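Local coordinates for 6-phosphogluconate dehydrogenase, NAD-binding (Geobacter metallireducens, PDB 3PEF), which probably reduces succinic semialdehyde to gamma-hydroxybutyrate with an NADP(H) cofactor, as a member of the beta-hydroxyacid dehydrogenase family, at residues Ser1-Phe6 / Glu56-Thr61; Ala63-Pro68 / Arg89-Met94. The protein carries 2 engineered substitutions. All coordinates share one frame; numbering follows the deposited sequence.

Interaction 1 of 2, residues Ser1-Phe6 / Glu56-Thr61. Engineered in segment 1-6: Ser1 (natural residue Met).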
loop_
_atom_site.group_PDB
_atom_site.type_symbol
_atom_site.label_atom_id
_atom_site.label_comp_id
_atom_site.label_asym_id
_atom_site.label_seq_id
_atom_site.Cartn_x
_atom_site.Cartn_y
_atom_site.Cartn_z
ATOM N N SER A 1 48.632 10.566 -15.842
ATOM C CA SER A 1 49.327 9.614 -16.709
ATOM C C SER A 1 48.423 8.445 -17.084
ATOM O O SER A 1 48.253 8.130 -18.261
ATOM C CB SER A 1 50.588 9.090 -16.022
ATOM O OG SER A 1 51.197 8.066 -16.790
ATOM N N GLN A 2 47.874 7.806 -16.054
ATOM C CA GLN A 2 46.896 6.727 -16.166
ATOM C C GLN A 2 45.974 6.808 -17.384
ATOM O O GLN A 2 45.468 7.873 -17.723
ATOM C CB GLN A 2 46.016 6.731 -14.912
ATOM C CG GLN A 2 46.591 6.015 -13.711
ATOM C CD GLN A 2 46.020 4.620 -13.565
ATOM O OE1 GLN A 2 46.065 4.024 -12.489
ATOM N NE2 GLN A 2 45.464 4.094 -14.654
ATOM N N LYS A 3 45.731 5.664 -18.014
ATOM C CA LYS A 3 44.781 5.578 -19.122
ATOM C C LYS A 3 43.509 4.854 -18.688
ATOM O O LYS A 3 43.580 3.719 -18.213
ATOM C CB LYS A 3 45.437 4.844 -20.288
ATOM C CG LYS A 3 44.606 4.758 -21.553
ATOM C CD LYS A 3 45.461 4.164 -22.680
ATOM C CE LYS A 3 44.668 3.954 -23.958
ATOM N NZ LYS A 3 44.228 5.236 -24.556
ATOM N N PHE A 4 42.355 5.515 -18.843
ATOM C CA PHE A 4 41.044 4.928 -18.527
ATOM C C PHE A 4 40.053 5.021 -19.687
ATOM O O PHE A 4 40.039 6.009 -20.421
ATOM C CB PHE A 4 40.389 5.629 -17.327
ATOM C CG PHE A 4 41.129 5.463 -16.029
ATOM C CD1 PHE A 4 41.247 4.211 -15.439
ATOM C CD2 PHE A 4 41.659 6.563 -15.374
ATOM C CE1 PHE A 4 41.906 4.052 -14.223
ATOM C CE2 PHE A 4 42.331 6.414 -14.147
ATOM C CZ PHE A 4 42.457 5.161 -13.583
ATOM N N GLY A 5 39.207 4.002 -19.825
ATOM C CA GLY A 5 38.057 4.074 -20.713
ATOM C C GLY A 5 36.826 4.557 -19.951
ATOM O O GLY A 5 36.705 4.321 -18.747
ATOM N N PHE A 6 35.909 5.245 -20.627
ATOM C CA PHE A 6 34.646 5.594 -19.983
ATOM C C PHE A 6 33.468 5.493 -20.946
ATOM O O PHE A 6 33.465 6.073 -22.034
ATOM C CB PHE A 6 34.693 6.966 -19.290
ATOM C CG PHE A 6 33.754 7.080 -18.099
ATOM C CD1 PHE A 6 34.260 7.213 -16.806
ATOM C CD2 PHE A 6 32.374 7.057 -18.275
ATOM C CE1 PHE A 6 33.413 7.319 -15.706
ATOM C CE2 PHE A 6 31.512 7.143 -17.181
ATOM C CZ PHE A 6 32.025 7.284 -15.891
ATOM N N GLU A 56 39.094 -2.268 -26.001
ATOM C CA GLU A 56 40.238 -2.816 -26.729
ATOM C C GLU A 56 41.496 -2.104 -26.293
ATOM O O GLU A 56 42.565 -2.707 -26.198
ATOM C CB GLU A 56 40.081 -2.620 -28.245
ATOM C CG GLU A 56 39.258 -3.663 -28.947
ATOM C CD GLU A 56 40.006 -4.974 -29.154
ATOM O OE1 GLU A 56 41.236 -5.021 -28.913
ATOM O OE2 GLU A 56 39.348 -5.959 -29.560
ATOM N N SER A 57 41.357 -0.811 -26.019
ATOM C CA SER A 57 42.519 0.054 -25.935
ATOM C C SER A 57 42.826 0.580 -24.541
ATOM O O SER A 57 43.860 1.210 -24.352
ATOM C CB SER A 57 42.361 1.232 -26.902
ATOM O OG SER A 57 41.271 2.046 -26.519
ATOM N N CYS A 58 41.940 0.332 -23.574
ATOM C CA CYS A 58 42.154 0.800 -22.204
ATOM C C CYS A 58 42.325 -0.364 -21.234
ATOM O O CYS A 58 41.666 -1.385 -21.369
ATOM C CB CYS A 58 41.003 1.706 -21.745
ATOM S SG CYS A 58 40.787 3.186 -22.776
ATOM N N PRO A 59 43.229 -0.214 -20.253
ATOM C CA PRO A 59 43.477 -1.276 -19.271
ATOM C C PRO A 59 42.277 -1.446 -18.334
ATOM O O PRO A 59 41.951 -2.562 -17.956
ATOM C CB PRO A 59 44.679 -0.751 -18.485
ATOM C CG PRO A 59 45.236 0.374 -19.304
ATOM C CD PRO A 59 44.103 0.954 -20.044
ATOM N N VAL A 60 41.635 -0.335 -17.981
ATOM C CA VAL A 60 40.461 -0.332 -17.122
ATOM C C VAL A 60 39.433 0.621 -17.710
ATOM O O VAL A 60 39.770 1.761 -18.044
ATOM C CB VAL A 60 40.814 0.186 -15.718
ATOM C CG1 VAL A 60 39.561 0.278 -14.864
ATOM C CG2 VAL A 60 41.872 -0.716 -15.075
ATOM N N THR A 61 38.186 0.166 -17.832
ATOM C CA THR A 61 37.110 1.002 -18.380
ATOM C C THR A 61 35.931 1.064 -17.411
ATOM O O THR A 61 35.487 0.034 -16.891
ATOM C CB THR A 61 36.615 0.469 -19.752
ATOM O OG1 THR A 61 37.691 0.518 -20.704
ATOM C CG2 THR A 61 35.447 1.318 -20.264
#
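Gly5 and Thr61 sit opposite each other on neighbouring parallel strands, their CA atoms only 4.0 Å apart. A nearly straight hydrogen bond runs from Gly5 N to Val60 O at 2.9 Å (N-H...O angle 170°). The same carbonyl oxygen takes a CA-H contact from Phe4 and lies in plane at the edge of its ring, whose CD1 meets Val60 CB at 4.1 Å; these two side chains run side by side. On the other face, where Gly5 has only hydrogens, Thr61 OG1 comes 3.6 Å from Gly5 CA. Cys58 SG, turned anti to its own carbonyl carbon (chi1 -60°), reaches to 3.4 Å from Gly5 N. The chain of Lys3 crosses Pro59 at about a right angle, with Pro59 CD also resting against Lys3 O at 3.4 Å. An alanine here would probably open a gap beside the Pro59 ring and Cys58 SG, where the lysine methylenes had lain. Farther out, Phe4 packs on Leu20 of helix 11-22, Val60 meets helix 141-154, and backbone bonds tie Phe4 to Ser26 and Thr28 and Gly5 to Phe62. Backbone hydrogen bonds and CA-H...O contacts thus hold these Rossmann strands together, while the side chains add mainly apolar contact.

Interaction 2 of 2, residues Ala63-Pro68 / Arg89-Met94. With NAP (NADP nicotinamide-adenine-dinucleotide phosphate), chain I.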
loop_
_atom_site.group_PDB
_atom_site.type_symbol
_atom_site.label_atom_id
_atom_site.label_comp_id
_atom_site.label_asym_id
_atom_site.label_seq_id
_atom_site.Cartn_x
_atom_site.Cartn_y
_atom_site.Cartn_z
ATOM N N ALA A 63 31.875 2.139 -16.656
ATOM C CA ALA A 63 30.602 2.336 -17.359
ATOM C C ALA A 63 29.559 2.892 -16.408
ATOM O O ALA A 63 29.474 2.462 -15.253
ATOM C CB ALA A 63 30.106 1.034 -17.973
ATOM N N MET A 64 28.771 3.845 -16.896
ATOM C CA MET A 64 27.748 4.505 -16.083
ATOM C C MET A 64 26.471 4.654 -16.904
ATOM O O MET A 64 26.180 5.724 -17.434
ATOM C CB MET A 64 28.248 5.880 -15.582
ATOM C CG MET A 64 27.419 6.458 -14.434
ATOM S SD MET A 64 27.265 5.235 -13.092
ATOM C CE MET A 64 26.946 6.312 -11.692
ATOM N N LEU A 65 25.720 3.562 -17.000
ATOM C CA LEU A 65 24.572 3.450 -17.888
ATOM C C LEU A 65 23.252 3.441 -17.111
ATOM O O LEU A 65 23.236 3.178 -15.911
ATOM C CB LEU A 65 24.715 2.165 -18.714
ATOM C CG LEU A 65 26.005 2.196 -19.539
ATOM C CD1 LEU A 65 26.330 0.845 -20.151
ATOM C CD2 LEU A 65 25.936 3.304 -20.614
ATOM N N ALA A 66 22.151 3.699 -17.814
ATOM C CA ALA A 66 20.840 3.887 -17.194
ATOM C C ALA A 66 20.334 2.734 -16.342
ATOM O O ALA A 66 19.908 2.948 -15.209
ATOM C CB ALA A 66 19.784 4.227 -18.259
ATOM N N ASP A 67 20.312 1.530 -16.908
ATOM C CA ASP A 67 19.552 0.431 -16.305
ATOM C C ASP A 67 20.053 -0.931 -16.795
ATOM O O ASP A 67 20.951 -0.985 -17.621
ATOM C CB ASP A 67 18.048 0.592 -16.583
ATOM C CG ASP A 67 17.721 0.692 -18.069
ATOM O OD1 ASP A 67 18.651 0.608 -18.909
ATOM O OD2 ASP A 67 16.523 0.854 -18.402
ATOM N N PRO A 68 19.495 -2.029 -16.263
ATOM C CA PRO A 68 19.972 -3.351 -16.697
ATOM C C PRO A 68 19.913 -3.544 -18.224
ATOM O O PRO A 68 20.854 -4.099 -18.779
ATOM C CB PRO A 68 19.034 -4.319 -15.970
ATOM C CG PRO A 68 18.677 -3.574 -14.694
ATOM C CD PRO A 68 18.599 -2.115 -15.092
ATOM N N ARG A 89 42.313 -7.092 -19.520
ATOM C CA ARG A 89 41.804 -5.726 -19.409
ATOM C C ARG A 89 40.530 -5.760 -18.572
ATOM O O ARG A 89 39.791 -6.751 -18.605
ATOM C CB ARG A 89 41.565 -5.110 -20.798
ATOM C CG ARG A 89 42.858 -4.971 -21.609
ATOM C CD ARG A 89 42.651 -4.194 -22.915
ATOM N NE ARG A 89 41.832 -4.932 -23.880
ATOM C CZ ARG A 89 42.293 -5.894 -24.667
ATOM N NH1 ARG A 89 43.573 -6.245 -24.599
ATOM N NH2 ARG A 89 41.482 -6.502 -25.527
ATOM N N GLY A 90 40.285 -4.694 -17.806
ATOM C CA GLY A 90 39.205 -4.687 -16.832
ATOM C C GLY A 90 37.999 -3.847 -17.226
ATOM O O GLY A 90 38.128 -2.806 -17.892
ATOM N N TYR A 91 36.821 -4.316 -16.821
ATOM C CA TYR A 91 35.570 -3.603 -17.047
ATOM C C TYR A 91 34.920 -3.364 -15.690
ATOM O O TYR A 91 34.664 -4.303 -14.936
ATOM C CB TYR A 91 34.639 -4.424 -17.938
ATOM C CG TYR A 91 33.371 -3.702 -18.383
ATOM C CD1 TYR A 91 32.107 -4.235 -18.123
ATOM C CD2 TYR A 91 33.445 -2.486 -19.058
ATOM C CE1 TYR A 91 30.936 -3.580 -18.550
ATOM C CE2 TYR A 91 32.298 -1.828 -19.489
ATOM C CZ TYR A 91 31.046 -2.377 -19.241
ATOM O OH TYR A 91 29.920 -1.701 -19.670
ATOM N N VAL A 92 34.681 -2.103 -15.370
ATOM C CA VAL A 92 34.093 -1.743 -14.083
ATOM C C VAL A 92 32.717 -1.112 -14.315
ATOM O O VAL A 92 32.618 0.066 -14.666
ATOM C CB VAL A 92 34.977 -0.731 -13.321
ATOM C CG1 VAL A 92 34.338 -0.372 -11.982
ATOM C CG2 VAL A 92 36.399 -1.286 -13.114
ATOM N N ASP A 93 31.658 -1.893 -14.162
ATOM C CA ASP A 93 30.316 -1.360 -14.398
ATOM C C ASP A 93 29.767 -0.688 -13.147
ATOM O O ASP A 93 29.561 -1.340 -12.107
ATOM C CB ASP A 93 29.345 -2.440 -14.908
ATOM C CG ASP A 93 28.099 -1.838 -15.592
ATOM O OD1 ASP A 93 27.844 -0.621 -15.452
ATOM O OD2 ASP A 93 27.380 -2.581 -16.288
ATOM N N MET A 94 29.534 0.614 -13.255
ATOM C CA MET A 94 29.075 1.422 -12.117
ATOM C C MET A 94 27.585 1.765 -12.208
ATOM O O MET A 94 27.034 2.503 -11.372
ATOM C CB MET A 94 29.943 2.673 -11.970
ATOM C CG MET A 94 31.434 2.340 -11.967
ATOM S SD MET A 94 32.526 3.774 -11.767
ATOM C CE MET A 94 32.233 4.253 -10.045
HETATM P PA NAP I . 21.233 9.638 -17.416
HETATM O O1A NAP I . 19.855 9.465 -17.927
HETATM O O2A NAP I . 21.730 11.026 -17.409
HETATM O O5B NAP I . 22.248 8.723 -18.251
HETATM C C5B NAP I . 21.863 7.453 -18.702
HETATM C C4B NAP I . 22.990 6.942 -19.581
HETATM O O4B NAP I . 22.656 5.644 -20.024
HETATM C C3B NAP I . 23.153 7.803 -20.831
HETATM O O3B NAP I . 24.534 7.817 -21.109
HETATM C C2B NAP I . 22.434 6.988 -21.887
HETATM O O2B NAP I . 22.875 7.197 -23.203
HETATM C C1B NAP I . 22.802 5.592 -21.422
HETATM N N9A NAP I . 21.927 4.582 -22.036
HETATM C C8A NAP I . 20.595 4.382 -21.767
HETATM N N7A NAP I . 20.154 3.370 -22.549
HETATM C C5A NAP I . 21.177 2.938 -23.313
HETATM C C6A NAP I . 21.263 1.927 -24.255
HETATM N N6A NAP I . 20.193 1.200 -24.546
HETATM N N1A NAP I . 22.454 1.703 -24.892
HETATM C C2A NAP I . 23.564 2.470 -24.581
HETATM N N3A NAP I . 23.474 3.471 -23.631
HETATM C C4A NAP I . 22.299 3.692 -23.004
HETATM O O3 NAP I . 21.234 9.059 -15.934
HETATM P PN NAP I . 22.376 9.034 -14.837
HETATM O O1N NAP I . 21.871 9.646 -13.597
HETATM O O2N NAP I . 23.662 9.504 -15.390
HETATM O O5D NAP I . 22.350 7.430 -14.692
HETATM C C5D NAP I . 23.466 6.595 -14.851
HETATM C C4D NAP I . 23.368 5.524 -13.766
HETATM O O4D NAP I . 23.718 6.027 -12.499
HETATM C C3D NAP I . 21.949 5.025 -13.586
HETATM O O3D NAP I . 22.069 3.640 -13.344
HETATM C C2D NAP I . 21.437 5.762 -12.358
HETATM O O2D NAP I . 20.452 5.009 -11.707
HETATM C C1D NAP I . 22.703 5.806 -11.540
HETATM N N1N NAP I . 22.827 6.854 -10.502
HETATM C C2N NAP I . 22.321 8.104 -10.704
HETATM C C3N NAP I . 22.493 9.096 -9.741
HETATM C C7N NAP I . 21.979 10.483 -9.990
HETATM O O7N NAP I . 21.759 11.277 -8.877
HETATM N N7N NAP I . 21.715 10.955 -11.220
HETATM C C4N NAP I . 23.187 8.820 -8.559
HETATM C C5N NAP I . 23.725 7.548 -8.378
HETATM C C6N NAP I . 23.555 6.574 -9.362
HETATM P P2B NAP I . 22.322 8.444 -24.094
HETATM O O1X NAP I . 22.579 8.052 -25.542
HETATM O O2X NAP I . 20.862 8.614 -23.822
HETATM O O3X NAP I . 23.053 9.701 -23.715
#
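Ala63, which gives up the most surface here, is held at both its N and its O by segment 89-94. Its N donates to Val92 O (3.0 Å), and its O accepts from Met94 N at 2.7 Å. This is the regular parallel pattern, in which one residue bonds to the two flanking its partner, Asp93. The methyl of Ala63 points to the same face as Asp93 and meets the end of Tyr91, with CB 3.2 Å from Tyr91 OH and oblique to the ring. Met94 comes next: its CB lies 3.3 Å from Ala63 O and 3.9 Å from Met64 SD. Met64 itself has CG anti to the backbone N (chi1 -164°) and a bend at chi2 (52°), which carries the sulfur to 3.2 Å from Met94 O. Its terminal CE lies 3.3 Å from NAP O4D. Beyond the strand end, the loop supplies part of the NADP site: the carbonyl oxygens of Leu65 and Ala66 both lie within hydrogen-bonding distance of hydroxyl O3D of the nicotinamide ribose, and Ala66 N makes a weak bond to O4B of the adenine-side ribose. Asp93 OD1 is bonded to Ser95 OG, which also receives Leu65 N. Tyr91 and Leu65 pack on Val74 of helix 68-76, while Met94 touches Phe151 and Met154 of helix 141-154 and, with Met64, Val121 of strand 115-122.

Interaction 1 closes before interaction 2 opens along the chain, and their centres lie 13 Å apart in one parallel part of the Rossmann sheet. Strand 60-63 is common to both: its start pairs with strand 3-7 in interaction 1, and its last residue pairs with strand 90-93 in interaction 2. Probable hydrogen bonds between Gly90 N and Pro59 O and between Val92 N and Thr61 O, each 2.7 Å, join the two contacts directly. Helix 141-154 packs against residues of both. Together they set three adjacent strands in order, with interaction 2 nearer the chain's centre, where the loop after strand 60-63 reaches the bound NADP.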